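Local coordinates for CADD-like protein of unknown function (Nostoc punctiforme, PDB 3B5O), which is of unknown function but belongs to the all-helical CADD-like, heme oxygenase-like group of proteins and is probably an oxidoreductase, at residues Ser88-Ile93 / Phe176-Asp181; Ala42-Gln47 / Val157-Trp162; Tyr48-Lys53 / Lys122-Val127. All coordinates share one frame; numbering follows the deposited sequence.

Interaction 1 (Ser88-Ile93 / Phe176-Asp181); sequences STTGGI and FSKHLD
Thr89 and Thr90, in the loop that follows helix 72-85, are the residues met by Lys178, which reaches out from the last turns of helix 170-180. Thr89 brings its hydroxyl to the lysine, OG1 lying 2.8 Å from Lys178 NZ, and a chi1 of 71° sets OG1 between the backbone N and the carbonyl carbon. The firmer polar partner of the ammonium is His95, whose NE2 is hydrogen-bonded to NZ from the start of helix 95-107. Thr90 offers the other branch of its side chain: the methyl CG2 stands 3.6 Å from Lys178 NZ and 4.1 Å from Lys178 CD. The lysine, bent at chi3 (-83°), spans the distance between backbones whose CA atoms are 9.9 Å apart at Thr90 and Lys178. Thr90 also opens a type I' beta turn, with Ile93 N bonded to Thr90 O at 3.2 Å; Thr90 OG1 donates back to Ile93 O at 2.7 Å, in the carbonyl plane. A threonine suits this place because one branch binds the turn while the other packs against the lysine. With an alanine here, Ile93 O would probably lose its hydroxyl donor and a gap would open beside the outer end of the lysine. Gly91 and Gly92 form the corner of the turn with positive phi, and at Gly92 a side chain would run into the preceding carbonyl oxygen. Ile93 then turns its side chain onto Leu98 of helix 95-107.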
# COMPACT_ATOMS: atom_id res chain seq x y z
N SER A 88 -11.65 10.01 -9.41
CA SER A 88 -12.69 9.88 -10.43
C SER A 88 -14.03 9.37 -9.89
O SER A 88 -15.07 9.59 -10.53
CB SER A 88 -12.22 8.97 -11.56
OG SER A 88 -12.14 7.64 -11.12
N THR A 89 -14.02 8.68 -8.75
CA THR A 89 -15.27 8.16 -8.16
C THR A 89 -15.59 8.81 -6.81
O THR A 89 -16.52 8.39 -6.12
CB THR A 89 -15.20 6.63 -7.98
OG1 THR A 89 -14.29 6.30 -6.93
CG2 THR A 89 -14.78 5.95 -9.28
N THR A 90 -14.82 9.83 -6.44
CA THR A 90 -14.97 10.52 -5.16
C THR A 90 -15.00 12.04 -5.38
O THR A 90 -14.37 12.81 -4.65
CB THR A 90 -13.87 10.11 -4.17
OG1 THR A 90 -12.59 10.21 -4.80
CG2 THR A 90 -14.07 8.66 -3.70
N GLY A 91 -15.72 12.45 -6.42
CA GLY A 91 -15.94 13.86 -6.72
C GLY A 91 -14.73 14.67 -7.12
O GLY A 91 -14.73 15.90 -7.02
N GLY A 92 -13.68 14.00 -7.59
CA GLY A 92 -12.44 14.69 -7.95
C GLY A 92 -11.44 14.85 -6.80
O GLY A 92 -10.36 15.41 -7.00
N ILE A 93 -11.79 14.36 -5.61
CA ILE A 93 -10.91 14.42 -4.45
C ILE A 93 -10.10 13.12 -4.41
O ILE A 93 -10.65 12.02 -4.39
CB ILE A 93 -11.69 14.56 -3.13
CG1 ILE A 93 -12.64 15.76 -3.17
CG2 ILE A 93 -10.74 14.68 -1.97
CD1 ILE A 93 -13.58 15.81 -1.98
N PHE A 176 -13.02 4.68 4.06
CA PHE A 176 -12.79 3.33 4.58
C PHE A 176 -13.86 2.34 4.11
O PHE A 176 -13.53 1.23 3.67
CB PHE A 176 -12.73 3.36 6.11
CG PHE A 176 -11.49 3.99 6.67
CD1 PHE A 176 -10.25 3.81 6.06
CD2 PHE A 176 -11.55 4.71 7.85
CE1 PHE A 176 -9.10 4.39 6.62
CE2 PHE A 176 -10.41 5.28 8.40
CZ PHE A 176 -9.19 5.12 7.78
N SER A 177 -15.13 2.73 4.19
CA SER A 177 -16.23 1.83 3.82
C SER A 177 -16.24 1.45 2.34
O SER A 177 -16.57 0.31 2.00
CB SER A 177 -17.57 2.42 4.24
OG SER A 177 -17.70 2.42 5.65
N LYS A 178 -15.87 2.39 1.47
CA LYS A 178 -15.84 2.11 0.02
C LYS A 178 -14.82 1.04 -0.34
O LYS A 178 -14.98 0.34 -1.34
CB LYS A 178 -15.62 3.38 -0.82
CG LYS A 178 -14.19 3.97 -0.83
CD LYS A 178 -13.96 4.96 -2.00
CE LYS A 178 -13.61 4.24 -3.31
NZ LYS A 178 -13.43 5.17 -4.48
N HIS A 179 -13.78 0.90 0.48
CA HIS A 179 -12.75 -0.10 0.24
C HIS A 179 -12.97 -1.40 1.01
O HIS A 179 -12.53 -2.46 0.57
CB HIS A 179 -11.38 0.46 0.63
CG HIS A 179 -10.84 1.48 -0.32
ND1 HIS A 179 -11.09 2.83 -0.20
CD2 HIS A 179 -10.03 1.34 -1.40
CE1 HIS A 179 -10.48 3.48 -1.17
NE2 HIS A 179 -9.82 2.60 -1.91
N LEU A 180 -13.64 -1.33 2.16
CA LEU A 180 -13.68 -2.47 3.09
C LEU A 180 -15.06 -3.11 3.29
O LEU A 180 -15.14 -4.25 3.76
CB LEU A 180 -13.12 -2.05 4.45
CG LEU A 180 -11.65 -1.65 4.48
CD1 LEU A 180 -11.26 -1.25 5.90
CD2 LEU A 180 -10.77 -2.80 3.98
N ASP A 181 -16.12 -2.38 2.96
CA ASP A 181 -17.49 -2.90 3.11
C ASP A 181 -17.99 -3.43 1.78
O ASP A 181 -17.34 -4.26 1.13
CB ASP A 181 -18.43 -1.81 3.65
CG ASP A 181 -18.05 -1.34 5.05
OD1 ASP A 181 -17.15 -1.93 5.68
OD2 ASP A 181 -18.68 -0.37 5.52

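Interaction 2 (Ala42-Gln47 / Val157-Trp162); sequences AYVMQQ and VKLVEW
A buried, wholly apolar helix-to-helix contact joins Met45 and Val44 of helix 38-68 to Leu159 and Val160 near the end of helix 135-163. The two short segments run roughly antiparallel, at 137° between their directions, with axes 10.7 Å apart at closest approach. That spacing is bridged by long or branched side chains, and Met45, a selenomethionine, does most of it. Its chain bends at both chi2 (-51°) and chi3 (-55°), which folds the selenium toward one partner and the terminal methyl toward another. SE rests 4.1 Å from Leu159 CD1 and almost as near to Leu159 CB, while CE meets Val160 CG2 at 3.9 Å. A flexible, unbranched residue suits this position because one side chain can follow the relief of two neighbours. Leu159 CD1 serves a second partner, lying 4.3 Å from Val44 CG1, so the leucine touches two successive residues of the facing helix. Beta-branched Val160 uses CG2 on Met45, and its side chain also touches Leu172 of helix 170-180. Ile156 and Leu163 pack on Met45 as well, extending the apolar surface along helix 135-163. Such interlocking of aliphatic side chains between long, inclined helices is typical of the interior of an all-alpha bundle, consistent with the heme oxygenase-like fold of this family.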
# COMPACT_ATOMS: atom_id res chain seq x y z
N ALA A 42 0.66 8.68 15.82
CA ALA A 42 0.46 9.76 14.85
C ALA A 42 1.64 9.84 13.87
O ALA A 42 1.43 10.06 12.67
CB ALA A 42 0.27 11.10 15.59
N TYR A 43 2.86 9.65 14.37
CA TYR A 43 4.05 9.61 13.53
C TYR A 43 3.94 8.49 12.51
O TYR A 43 4.26 8.69 11.32
CB TYR A 43 5.31 9.42 14.37
CG TYR A 43 6.55 9.09 13.60
CD1 TYR A 43 7.33 10.08 13.03
CD2 TYR A 43 6.92 7.77 13.37
CE1 TYR A 43 8.46 9.78 12.29
CE2 TYR A 43 8.04 7.46 12.65
CZ TYR A 43 8.82 8.46 12.10
OH TYR A 43 9.95 8.19 11.35
N VAL A 44 3.52 7.31 12.94
CA VAL A 44 3.34 6.22 12.01
C VAL A 44 2.35 6.62 10.89
O VAL A 44 2.59 6.35 9.72
CB VAL A 44 2.84 4.93 12.73
CG1 VAL A 44 2.37 3.87 11.71
CG2 VAL A 44 3.92 4.39 13.67
N MSE A 45 1.23 7.25 11.25
CA MSE A 45 0.23 7.64 10.27
C MSE A 45 0.72 8.73 9.32
O MSE A 45 0.39 8.70 8.14
CB MSE A 45 -1.07 8.08 10.96
CG MSE A 45 -1.90 6.90 11.53
SE MSE A 45 -2.21 5.48 10.24
CE MSE A 45 -2.97 6.63 8.94
N GLN A 46 1.53 9.64 9.82
CA GLN A 46 2.13 10.64 8.95
C GLN A 46 3.02 9.98 7.91
O GLN A 46 2.95 10.30 6.72
CB GLN A 46 2.99 11.60 9.75
CG GLN A 46 2.22 12.54 10.66
CD GLN A 46 3.14 13.35 11.55
OE1 GLN A 46 4.18 12.87 12.00
NE2 GLN A 46 2.76 14.61 11.78
N GLN A 47 3.88 9.08 8.35
CA GLN A 47 4.74 8.35 7.40
C GLN A 47 3.95 7.46 6.47
O GLN A 47 4.22 7.41 5.26
CB GLN A 47 5.79 7.54 8.15
CG GLN A 47 6.80 8.43 8.82
CD GLN A 47 7.62 9.26 7.81
OE1 GLN A 47 8.11 8.73 6.81
NE2 GLN A 47 7.76 10.57 8.08
N VAL A 157 -7.53 1.42 9.45
CA VAL A 157 -8.78 1.67 10.21
C VAL A 157 -8.51 1.45 11.71
O VAL A 157 -8.93 2.27 12.56
CB VAL A 157 -9.95 0.78 9.70
CG1 VAL A 157 -11.16 0.89 10.65
CG2 VAL A 157 -10.36 1.19 8.32
N LYS A 158 -7.85 0.35 12.05
CA LYS A 158 -7.53 0.06 13.45
C LYS A 158 -6.72 1.18 14.09
O LYS A 158 -7.06 1.67 15.16
CB LYS A 158 -6.80 -1.27 13.58
CG LYS A 158 -6.34 -1.62 15.00
CD LYS A 158 -5.69 -2.99 15.05
CE LYS A 158 -5.29 -3.36 16.46
NZ LYS A 158 -6.49 -3.69 17.27
N LEU A 159 -5.64 1.59 13.43
CA LEU A 159 -4.78 2.63 14.00
C LEU A 159 -5.52 3.95 14.12
O LEU A 159 -5.36 4.67 15.11
CB LEU A 159 -3.54 2.81 13.14
CG LEU A 159 -2.64 1.58 13.04
CD1 LEU A 159 -1.42 1.89 12.15
CD2 LEU A 159 -2.18 1.09 14.44
N VAL A 160 -6.32 4.29 13.11
CA VAL A 160 -7.06 5.56 13.12
C VAL A 160 -8.12 5.55 14.21
O VAL A 160 -8.29 6.55 14.93
CB VAL A 160 -7.61 5.92 11.71
CG1 VAL A 160 -8.55 7.14 11.78
CG2 VAL A 160 -6.44 6.22 10.76
N GLU A 161 -8.82 4.42 14.38
CA GLU A 161 -9.78 4.27 15.48
C GLU A 161 -9.09 4.36 16.84
O GLU A 161 -9.63 4.97 17.78
CB GLU A 161 -10.56 2.96 15.37
CG GLU A 161 -11.60 2.97 14.26
CD GLU A 161 -12.35 1.65 14.15
OE1 GLU A 161 -11.98 0.68 14.84
OE2 GLU A 161 -13.32 1.59 13.35
N TRP A 162 -7.90 3.78 16.96
CA TRP A 162 -7.11 3.86 18.20
C TRP A 162 -6.76 5.31 18.56
O TRP A 162 -6.81 5.69 19.74
CB TRP A 162 -5.85 3.00 18.06
CG TRP A 162 -5.00 2.87 19.28
CD1 TRP A 162 -5.04 1.86 20.20
CD2 TRP A 162 -3.92 3.73 19.67
NE1 TRP A 162 -4.08 2.05 21.15
CE2 TRP A 162 -3.38 3.20 20.87
CE3 TRP A 162 -3.39 4.92 19.17
CZ2 TRP A 162 -2.31 3.79 21.53
CZ3 TRP A 162 -2.34 5.49 19.81
CH2 TRP A 162 -1.80 4.95 20.99

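Interaction 3 (Tyr48-Lys53 / Lys122-Val127)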
# COMPACT_ATOMS: atom_id res chain seq x y z
N TYR A 48 2.97 6.74 7.01
CA TYR A 48 2.15 5.88 6.19
C TYR A 48 1.53 6.66 5.03
O TYR A 48 1.50 6.18 3.90
CB TYR A 48 1.05 5.18 6.99
CG TYR A 48 0.07 4.55 6.07
CD1 TYR A 48 0.35 3.35 5.44
CD2 TYR A 48 -1.09 5.23 5.71
CE1 TYR A 48 -0.55 2.82 4.51
CE2 TYR A 48 -1.98 4.70 4.82
CZ TYR A 48 -1.70 3.52 4.21
OH TYR A 48 -2.61 3.03 3.30
N SER A 49 1.05 7.86 5.32
CA SER A 49 0.33 8.62 4.32
C SER A 49 1.12 8.89 3.04
O SER A 49 0.54 9.11 1.98
CB SER A 49 -0.17 9.93 4.92
OG SER A 49 0.86 10.88 5.09
N ILE A 50 2.44 8.88 3.14
CA ILE A 50 3.29 9.13 1.99
C ILE A 50 3.11 8.01 0.97
O ILE A 50 3.21 8.23 -0.24
CB ILE A 50 4.76 9.26 2.43
CG1 ILE A 50 4.94 10.50 3.30
CG2 ILE A 50 5.73 9.30 1.22
CD1 ILE A 50 6.26 10.60 4.02
N PHE A 51 2.88 6.79 1.44
CA PHE A 51 2.86 5.66 0.55
C PHE A 51 1.70 5.69 -0.46
O PHE A 51 1.94 5.57 -1.67
CB PHE A 51 2.94 4.39 1.39
CG PHE A 51 3.26 3.14 0.61
CD1 PHE A 51 4.28 3.12 -0.32
CD2 PHE A 51 2.59 1.97 0.89
CE1 PHE A 51 4.60 1.93 -1.00
CE2 PHE A 51 2.89 0.81 0.20
CZ PHE A 51 3.90 0.80 -0.73
N PRO A 52 0.45 5.90 -0.03
CA PRO A 52 -0.60 6.04 -1.04
C PRO A 52 -0.34 7.16 -2.03
O PRO A 52 -0.70 7.02 -3.21
CB PRO A 52 -1.88 6.31 -0.24
CG PRO A 52 -1.52 6.27 1.17
CD PRO A 52 -0.11 5.86 1.34
N LYS A 53 0.25 8.26 -1.60
CA LYS A 53 0.58 9.31 -2.57
C LYS A 53 1.52 8.75 -3.62
O LYS A 53 1.26 8.76 -4.85
CB LYS A 53 1.25 10.48 -1.87
CG LYS A 53 1.87 11.50 -2.86
CD LYS A 53 2.69 12.60 -2.19
CE LYS A 53 2.04 13.22 -0.96
NZ LYS A 53 2.08 14.71 -1.02
N LYS A 122 13.91 4.81 2.36
CA LYS A 122 14.46 3.53 1.95
C LYS A 122 13.41 2.69 1.22
O LYS A 122 13.71 2.08 0.19
CB LYS A 122 15.01 2.81 3.19
CG LYS A 122 15.52 1.40 3.00
CD LYS A 122 16.15 0.89 4.38
CE LYS A 122 16.48 -0.55 4.45
NZ LYS A 122 15.29 -1.38 4.45
N LEU A 123 12.19 2.69 1.73
CA LEU A 123 11.09 2.00 1.04
C LEU A 123 10.93 2.55 -0.38
O LEU A 123 10.87 1.79 -1.34
CB LEU A 123 9.77 2.22 1.78
CG LEU A 123 8.51 1.75 1.03
CD1 LEU A 123 8.44 0.22 0.95
CD2 LEU A 123 7.25 2.37 1.67
N LEU A 124 10.88 3.87 -0.51
CA LEU A 124 10.62 4.45 -1.83
C LEU A 124 11.75 4.15 -2.81
O LEU A 124 11.50 3.88 -3.98
CB LEU A 124 10.36 5.94 -1.70
CG LEU A 124 9.11 6.33 -0.91
CD1 LEU A 124 9.07 7.85 -0.73
CD2 LEU A 124 7.83 5.81 -1.57
N ARG A 125 12.99 4.16 -2.33
CA ARG A 125 14.09 3.79 -3.23
C ARG A 125 14.02 2.32 -3.62
O ARG A 125 14.28 1.95 -4.78
CB ARG A 125 15.41 4.10 -2.59
CG ARG A 125 15.54 5.56 -2.47
CD ARG A 125 16.88 6.02 -2.88
NE ARG A 125 17.02 7.41 -2.56
CZ ARG A 125 16.93 8.41 -3.42
NH1 ARG A 125 16.64 8.20 -4.71
NH2 ARG A 125 17.10 9.63 -2.96
N THR A 126 13.68 1.48 -2.66
CA THR A 126 13.57 0.06 -2.94
C THR A 126 12.45 -0.19 -3.96
O THR A 126 12.63 -0.96 -4.91
CB THR A 126 13.26 -0.71 -1.65
OG1 THR A 126 14.32 -0.53 -0.70
CG2 THR A 126 13.08 -2.21 -1.93
N VAL A 127 11.28 0.40 -3.73
CA VAL A 127 10.18 0.20 -4.63
C VAL A 127 10.51 0.66 -6.06
O VAL A 127 10.20 -0.04 -7.03
CB VAL A 127 8.89 0.86 -4.09
CG1 VAL A 127 7.74 0.80 -5.09
CG2 VAL A 127 8.46 0.16 -2.78
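Segments 48-53 and 122-127 have their nearest CA atoms at Phe51 and Leu124, 8.2 Å apart, and the first helix is kinked at Pro52, whose nitrogen has no N-H to bond to the preceding turn. The contact lies in the buried interior of an all-helical bundle, an architecture consistent with the heme oxygenase-like clan to which the family belongs. Its main feature is a CH-pi contact. Leu123 CD2 lies over one face of the Phe51 ring, 4.1 Å from the centroid and 29° off the ring normal. The methyl is displaced toward one side of the ring, where Phe51 CD1 is the nearest ring atom to Leu123 CD2 at 3.7 Å and Phe51 CE1 is almost as near. The phenylalanine carries CG opposite its own backbone N (chi1 -166°), a setting that swings the ring across to the leucine although the CB bond does not point straight at the other helix. An aromatic ring suits the place because its pi face can receive the C-H groups of the leucine methyl. Trp221 of helix 204-230 meets this same ring, with planes at about 55°, and also touches Leu123, so a third helix joins the cluster. One residue earlier, Ile50 faces helix 118-131 more directly, its beta-branched shape placing a methyl close to the backbone, while Leu124 extends to it and also packs on Glu54 and Phe58. The leucine branch lies athwart the isoleucine, and the touch itself is between two methyl groups, Ile50 CG2 lying 4.1 Å from Leu124 CD1.

How the interactions relate
Following the chain from the N terminus, helix 38-68 is the first helix to take part, and it supplies two adjoining segments: 42-47 for interaction 2 and 48-53 for interaction 3. Interaction 3 closes the shorter loop, returning at helix 118-131, and is nested within the loop that interaction 2 closes at helix 135-163. Interaction 1 begins at 88-93, inside both loops, and ends at 176-181, beyond both, so it crosses each of them. It ties a surface turn to helix 170-180, while the other two bind helix 38-68 to neighbours in the buried bundle. Interactions 1 and 2 also touch directly: Phe176 CG lies 3.4 Å from Val157 CG2, joining two consecutive helices.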